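Local coordinates for interphotoreceptor retinoid-binding protein (Xenopus laevis, PDB 1J7X) that probably binds retinoids and helps carry them through the space between the photoreceptors and the pigment epithelium of the eye, at residues L35-S38 with T39-S42; N51-L54 with Q55-E59. All blocks are in the same frame, centred on the assembly; numbering follows the deposited sequence.

Contact 1. Residues L35-S38 with T39-S42; sequences LDYS and TVIS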
ATOM      1  N   LEU A  35      11.311 -24.838 -21.635  1.00 31.15           N
ATOM      2  CA  LEU A  35      11.144 -23.855 -22.674  1.00 32.30           C
ATOM      3  C   LEU A  35      12.225 -24.017 -23.748  1.00 31.64           C
ATOM      4  O   LEU A  35      13.251 -24.524 -23.537  1.00 29.97           O
ATOM      5  CB  LEU A  35      11.232 -22.466 -22.077  1.00 33.43           C
ATOM      6  CG  LEU A  35      10.178 -22.051 -21.039  1.00 35.98           C
ATOM      7  CD1 LEU A  35      10.492 -20.597 -20.550  1.00 39.68           C
ATOM      8  CD2 LEU A  35       8.824 -22.148 -21.595  1.00 40.93           C
ATOM      9  N   ASP A  36      11.946 -23.523 -24.919  1.00 32.97           N
ATOM     10  CA  ASP A  36      12.839 -23.455 -26.015  1.00 36.06           C
ATOM     11  C   ASP A  36      13.644 -22.133 -25.973  1.00 37.23           C
ATOM     12  O   ASP A  36      13.105 -21.123 -26.269  1.00 36.38           O
ATOM     13  CB  ASP A  36      12.010 -23.530 -27.304  1.00 36.47           C
ATOM     14  CG  ASP A  36      12.780 -23.105 -28.492  1.00 40.41           C
ATOM     15  OD1 ASP A  36      13.954 -23.495 -28.611  1.00 38.19           O
ATOM     16  OD2 ASP A  36      12.286 -22.308 -29.318  1.00 49.58           O
ATOM     17  N   TYR A  37      14.873 -22.218 -25.511  1.00 41.07           N
ATOM     18  CA  TYR A  37      15.875 -21.148 -25.399  1.00 43.82           C
ATOM     19  C   TYR A  37      16.998 -21.230 -26.423  1.00 48.04           C
ATOM     20  O   TYR A  37      18.197 -21.113 -26.083  1.00 48.55           O
ATOM     21  CB  TYR A  37      16.677 -21.296 -24.129  1.00 41.54           C
ATOM     22  CG  TYR A  37      15.862 -21.239 -22.902  1.00 40.10           C
ATOM     23  CD1 TYR A  37      15.533 -22.415 -22.236  1.00 36.22           C
ATOM     24  CD2 TYR A  37      15.413 -19.997 -22.387  1.00 38.00           C
ATOM     25  CE1 TYR A  37      14.798 -22.397 -21.117  1.00 37.38           C
ATOM     26  CE2 TYR A  37      14.667 -19.954 -21.260  1.00 31.30           C
ATOM     27  CZ  TYR A  37      14.311 -21.149 -20.637  1.00 37.33           C
ATOM     28  OH  TYR A  37      13.625 -21.116 -19.458  1.00 30.29           O
ATOM     29  N   SER A  38      16.667 -21.509 -27.655  1.00 51.91           N
ATOM     30  CA  SER A  38      17.731 -21.491 -28.592  1.00 54.77           C
ATOM     31  C   SER A  38      17.379 -20.367 -29.522  1.00 56.39           C
ATOM     32  O   SER A  38      17.801 -20.353 -30.645  1.00 59.35           O
ATOM     33  CB  SER A  38      17.814 -22.823 -29.321  1.00 55.09           C
ATOM     34  OG  SER A  38      16.528 -23.090 -29.848  1.00 56.61           O
ATOM     35  N   THR A  39      16.620 -19.398 -29.070  1.00 57.79           N
ATOM     36  CA  THR A  39      16.293 -18.269 -29.928  1.00 58.63           C
ATOM     37  C   THR A  39      16.755 -16.938 -29.239  1.00 58.05           C
ATOM     38  O   THR A  39      16.704 -15.853 -29.809  1.00 57.55           O
ATOM     39  CB  THR A  39      14.783 -18.255 -30.161  1.00 58.83           C
ATOM     40  OG1 THR A  39      14.357 -19.522 -30.706  1.00 62.18           O
ATOM     41  CG2 THR A  39      14.406 -17.153 -31.214  1.00 61.42           C
ATOM     42  N   VAL A  40      17.144 -17.049 -27.975  1.00 57.35           N
ATOM     43  CA  VAL A  40      17.502 -15.883 -27.160  1.00 58.05           C
ATOM     44  C   VAL A  40      18.951 -15.758 -26.799  1.00 57.95           C
ATOM     45  O   VAL A  40      19.513 -16.624 -26.161  1.00 57.33           O
ATOM     46  CB  VAL A  40      16.707 -15.878 -25.848  1.00 58.64           C
ATOM     47  CG1 VAL A  40      15.190 -15.842 -26.142  1.00 59.67           C
ATOM     48  CG2 VAL A  40      17.060 -17.075 -24.968  1.00 58.37           C
ATOM     49  N   ILE A  41      19.542 -14.644 -27.206  1.00 58.65           N
ATOM     50  CA  ILE A  41      20.964 -14.388 -26.962  1.00 59.04           C
ATOM     51  C   ILE A  41      21.219 -12.925 -26.646  1.00 57.07           C
ATOM     52  O   ILE A  41      21.957 -12.238 -27.372  1.00 58.92           O
ATOM     53  CB  ILE A  41      21.828 -14.788 -28.187  1.00 59.63           C
ATOM     54  CG1 ILE A  41      23.323 -14.631 -27.850  1.00 62.03           C
ATOM     55  CG2 ILE A  41      21.443 -13.975 -29.462  1.00 60.07           C
ATOM     56  CD1 ILE A  41      23.806 -15.563 -26.758  1.00 65.11           C
ATOM     57  N   SER A  42      20.597 -12.446 -25.598  1.00 53.41           N
ATOM     58  CA  SER A  42      20.791 -11.070 -25.162  1.00 51.25           C
ATOM     59  C   SER A  42      19.932 -10.903 -23.929  1.00 48.86           C
ATOM     60  O   SER A  42      18.866 -11.476 -23.905  1.00 47.07           O
ATOM     61  CB  SER A  42      20.335 -10.077 -26.226  1.00 51.11           C
ATOM     62  OG  SER A  42      19.027  -9.562 -25.973  1.00 52.93           O
TER
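At its edge, close to the ring plane, the Tyr-37 ring meets the Val-40 side chain, with Val-40 CG2 sitting 4.2 Å from Tyr-37 CD2. This is the one apolar touch between 35-38 and 39-42, in the loop that joins helix 25-31 to helix 43-58 in the helical N-terminal part of the protein and holds a weak Asx turn. Both side chains pack inward: Tyr-37 on Val-4 and Leu-8 of helix 2-18 and on Leu-50 of helix 43-58, Val-40 on Val-4 and Ile-46 of the same two helices. The Tyr-37 hydroxyl is hydrogen-bonded to the carbonyl of Leu-32.

The other flat group, the carboxylate of Asp-36, serves the outer, exposed side of the same turn. Ser-38 OG donates to Asp-36 OD1 over 2.9 Å, where OD1 offers its syn lone pair, on the side of the second oxygen. The weak Asx-turn bond runs from Ser-38 N to Asp-36 OD1, at 3.5 Å. With CG anti to the backbone N (chi1 164°), Asp-36 swings its carboxylate forward along the chain to reach both groups. Ser-42 ends the loop as N-cap of helix 43-58, its hydroxyl bonded to the backbone N of Asp-45. Thr-39 stands next to the carboxylate without a bond to it: the two side chains cross at a slant, and Thr-39 OG1 stops 3.7 Å from Asp-36 OD2.

Contact 2. Residues N51-L54 with Q55-E59; sequences NYEL and QSLTE
Leu-54 and Thr-58 meet in the tight, buried half of this contact. The carbonyl of Leu-54 takes two short bonds, from Thr-58 N at 2.7 Å and from Thr-58 OG1, also at 2.7 Å. The hydroxyl comes in above the carbonyl plane, 48° out of it, while the amide, on the other side of that plane, is tilted much less. A chi1 of 66° sets OG1 between the backbone N and the carbonyl carbon of Thr-58, from where it can fold back over the preceding turn. OG1 also receives the backbone N of Asp-60, so one hydroxyl links the last turn to the chain beyond it. Leu-28 of helix 25-31 packs on both Leu-54 and Thr-58.

All this is the C-terminal end of helix 43-58, part of the helical N-terminal region of this retinoid-binding protein. The helical bonding runs on to Glu-59 N, 2.9 Å from Gln-55 O, and Glu-59 then leaves the helix with a positive phi; Gln-55 NE2 adds a bond to the carbonyl of Asp-60. A valine at Thr-58 would probably leave the Leu-54 carbonyl with the backbone amide but no hydroxyl donor, and the Asp-60 amide without its acceptor.

On an intermediate flank Glu-53, bent at chi2 (57°), slants loosely across Leu-57, with Glu-53 CG 4.1 Å from Leu-57 CD1. Leu-57 also packs on Leu-28 and His-31 of helix 25-31, and Glu-53 OE1 makes a long, weak ion pair with Lys-49. The solvent side carries Tyr-52 and Ser-56. Two residues before Thr-58, about half a turn round the helix, Ser-56 makes a similar but longer double grip, its N at 3.0 Å and its OG at 2.9 Å from Tyr-52 O, again from opposite faces of the carbonyl plane.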
ATOM      1  N   ASN A  51       9.902 -13.315 -18.803  1.00 20.60           N
ATOM      2  CA  ASN A  51       8.807 -12.492 -18.314  1.00 18.94           C
ATOM      3  C   ASN A  51       7.489 -12.965 -18.946  1.00 21.89           C
ATOM      4  O   ASN A  51       6.459 -13.152 -18.227  1.00 23.70           O
ATOM      5  CB  ASN A  51       9.003 -11.024 -18.586  1.00 19.94           C
ATOM      6  CG  ASN A  51       9.914 -10.389 -17.629  1.00 15.45           C
ATOM      7  OD1 ASN A  51      10.545  -9.351 -17.954  1.00 23.41           O
ATOM      8  ND2 ASN A  51       9.878 -10.855 -16.408  1.00 16.86           N
ATOM      9  N   TYR A  52       7.529 -13.303 -20.227  1.00 21.98           N
ATOM     10  CA  TYR A  52       6.248 -13.782 -20.886  1.00 24.15           C
ATOM     11  C   TYR A  52       5.832 -15.096 -20.348  1.00 24.17           C
ATOM     12  O   TYR A  52       4.643 -15.375 -20.028  1.00 24.37           O
ATOM     13  CB  TYR A  52       6.457 -13.965 -22.395  1.00 25.18           C
ATOM     14  CG  TYR A  52       5.117 -13.943 -23.172  1.00 29.75           C
ATOM     15  CD1 TYR A  52       4.368 -12.739 -23.217  1.00 36.33           C
ATOM     16  CD2 TYR A  52       4.666 -15.002 -23.840  1.00 37.27           C
ATOM     17  CE1 TYR A  52       3.154 -12.607 -23.943  1.00 36.52           C
ATOM     18  CE2 TYR A  52       3.450 -14.926 -24.556  1.00 34.62           C
ATOM     19  CZ  TYR A  52       2.670 -13.722 -24.573  1.00 36.01           C
ATOM     20  OH  TYR A  52       1.451 -13.507 -25.363  1.00 32.18           O
ATOM     21  N   GLU A  53       6.822 -15.985 -20.169  1.00 23.16           N
ATOM     22  CA  GLU A  53       6.544 -17.279 -19.588  1.00 25.77           C
ATOM     23  C   GLU A  53       6.110 -17.186 -18.152  1.00 26.00           C
ATOM     24  O   GLU A  53       5.104 -17.779 -17.758  1.00 23.40           O
ATOM     25  CB  GLU A  53       7.748 -18.207 -19.753  1.00 27.29           C
ATOM     26  CG  GLU A  53       7.331 -19.662 -19.810  1.00 37.92           C
ATOM     27  CD  GLU A  53       6.319 -19.919 -20.941  1.00 40.11           C
ATOM     28  OE1 GLU A  53       6.568 -19.421 -22.060  1.00 44.51           O
ATOM     29  OE2 GLU A  53       5.281 -20.591 -20.648  1.00 46.67           O
ATOM     30  N   LEU A  54       6.822 -16.378 -17.335  1.00 23.36           N
ATOM     31  CA  LEU A  54       6.385 -16.248 -15.974  1.00 22.35           C
ATOM     32  C   LEU A  54       4.946 -15.727 -15.830  1.00 19.24           C
ATOM     33  O   LEU A  54       4.200 -16.217 -14.993  1.00 19.28           O
ATOM     34  CB  LEU A  54       7.326 -15.359 -15.141  1.00 21.25           C
ATOM     35  CG  LEU A  54       8.764 -16.010 -14.893  1.00 22.55           C
ATOM     36  CD1 LEU A  54       9.694 -14.979 -14.396  1.00 22.94           C
ATOM     37  CD2 LEU A  54       8.663 -17.156 -13.892  1.00 23.74           C
ATOM     38  N   GLN A  55       4.592 -14.723 -16.615  1.00 20.45           N
ATOM     39  CA  GLN A  55       3.236 -14.137 -16.494  1.00 21.75           C
ATOM     40  C   GLN A  55       2.195 -15.140 -17.001  1.00 24.31           C
ATOM     41  O   GLN A  55       1.133 -15.266 -16.461  1.00 23.75           O
ATOM     42  CB  GLN A  55       3.149 -12.865 -17.285  1.00 23.25           C
ATOM     43  CG  GLN A  55       3.922 -11.708 -16.735  1.00 20.81           C
ATOM     44  CD  GLN A  55       3.675 -11.540 -15.183  1.00 23.68           C
ATOM     45  OE1 GLN A  55       2.489 -11.496 -14.722  1.00 19.61           O
ATOM     46  NE2 GLN A  55       4.762 -11.630 -14.388  1.00 20.79           N
ATOM     47  N   SER A  56       2.563 -15.980 -17.973  1.00 24.35           N
ATOM     48  CA  SER A  56       1.606 -16.994 -18.413  1.00 26.62           C
ATOM     49  C   SER A  56       1.324 -18.027 -17.381  1.00 25.65           C
ATOM     50  O   SER A  56       0.226 -18.496 -17.161  1.00 27.28           O
ATOM     51  CB  SER A  56       2.132 -17.643 -19.669  1.00 24.49           C
ATOM     52  OG  SER A  56       2.172 -16.716 -20.710  1.00 37.24           O
ATOM     53  N   LEU A  57       2.337 -18.342 -16.634  1.00 25.67           N
ATOM     54  CA  LEU A  57       2.252 -19.311 -15.628  1.00 27.07           C
ATOM     55  C   LEU A  57       1.849 -18.813 -14.297  1.00 26.79           C
ATOM     56  O   LEU A  57       1.326 -19.636 -13.518  1.00 28.48           O
ATOM     57  CB  LEU A  57       3.629 -19.924 -15.465  1.00 29.70           C
ATOM     58  CG  LEU A  57       4.137 -20.632 -16.718  1.00 34.24           C
ATOM     59  CD1 LEU A  57       5.494 -21.238 -16.445  1.00 38.89           C
ATOM     60  CD2 LEU A  57       3.081 -21.794 -17.046  1.00 34.35           C
ATOM     61  N   THR A  58       2.056 -17.521 -13.982  1.00 23.14           N
ATOM     62  CA  THR A  58       1.681 -17.004 -12.631  1.00 21.92           C
ATOM     63  C   THR A  58       0.659 -15.913 -12.607  1.00 20.13           C
ATOM     64  O   THR A  58       0.001 -15.702 -11.612  1.00 23.52           O
ATOM     65  CB  THR A  58       2.915 -16.410 -11.867  1.00 24.30           C
ATOM     66  OG1 THR A  58       3.378 -15.241 -12.574  1.00 23.04           O
ATOM     67  CG2 THR A  58       4.094 -17.444 -11.875  1.00 27.46           C
ATOM     68  N   GLU A  59       0.537 -15.126 -13.653  1.00 22.12           N
ATOM     69  CA  GLU A  59      -0.414 -14.035 -13.644  1.00 20.93           C
ATOM     70  C   GLU A  59      -0.163 -13.139 -12.497  1.00 19.12           C
ATOM     71  O   GLU A  59      -1.100 -12.678 -11.835  1.00 22.50           O
ATOM     72  CB  GLU A  59      -1.863 -14.502 -13.684  1.00 24.33           C
ATOM     73  CG  GLU A  59      -2.185 -15.261 -15.003  1.00 27.00           C
ATOM     74  CD  GLU A  59      -3.723 -15.552 -15.094  1.00 33.07           C
ATOM     75  OE1 GLU A  59      -4.354 -15.761 -14.067  1.00 34.88           O
ATOM     76  OE2 GLU A  59      -4.286 -15.514 -16.168  1.00 36.73           O
TER

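Contact 1 leads into helix 43-58 and contact 2 finishes it, their centres about 16 Å apart. Contact 1 is a surface feature, an irregular loop whose polar bonds come from side chains; contact 2 is partly buried and built on regular helical backbone bonds, to which two hydroxyls are added. Hydroxyls serve both ends of the helix, as an N-cap in contact 1 and as an addition to a backbone bond in contact 2. Both contacts back onto the same N-terminal region, contact 1 onto helices 2-18 and 43-58, contact 2 onto helix 25-31 and strand 64-67. They touch directly where Leu-35 CD1 packs 3.4 Å from Glu-53 CG.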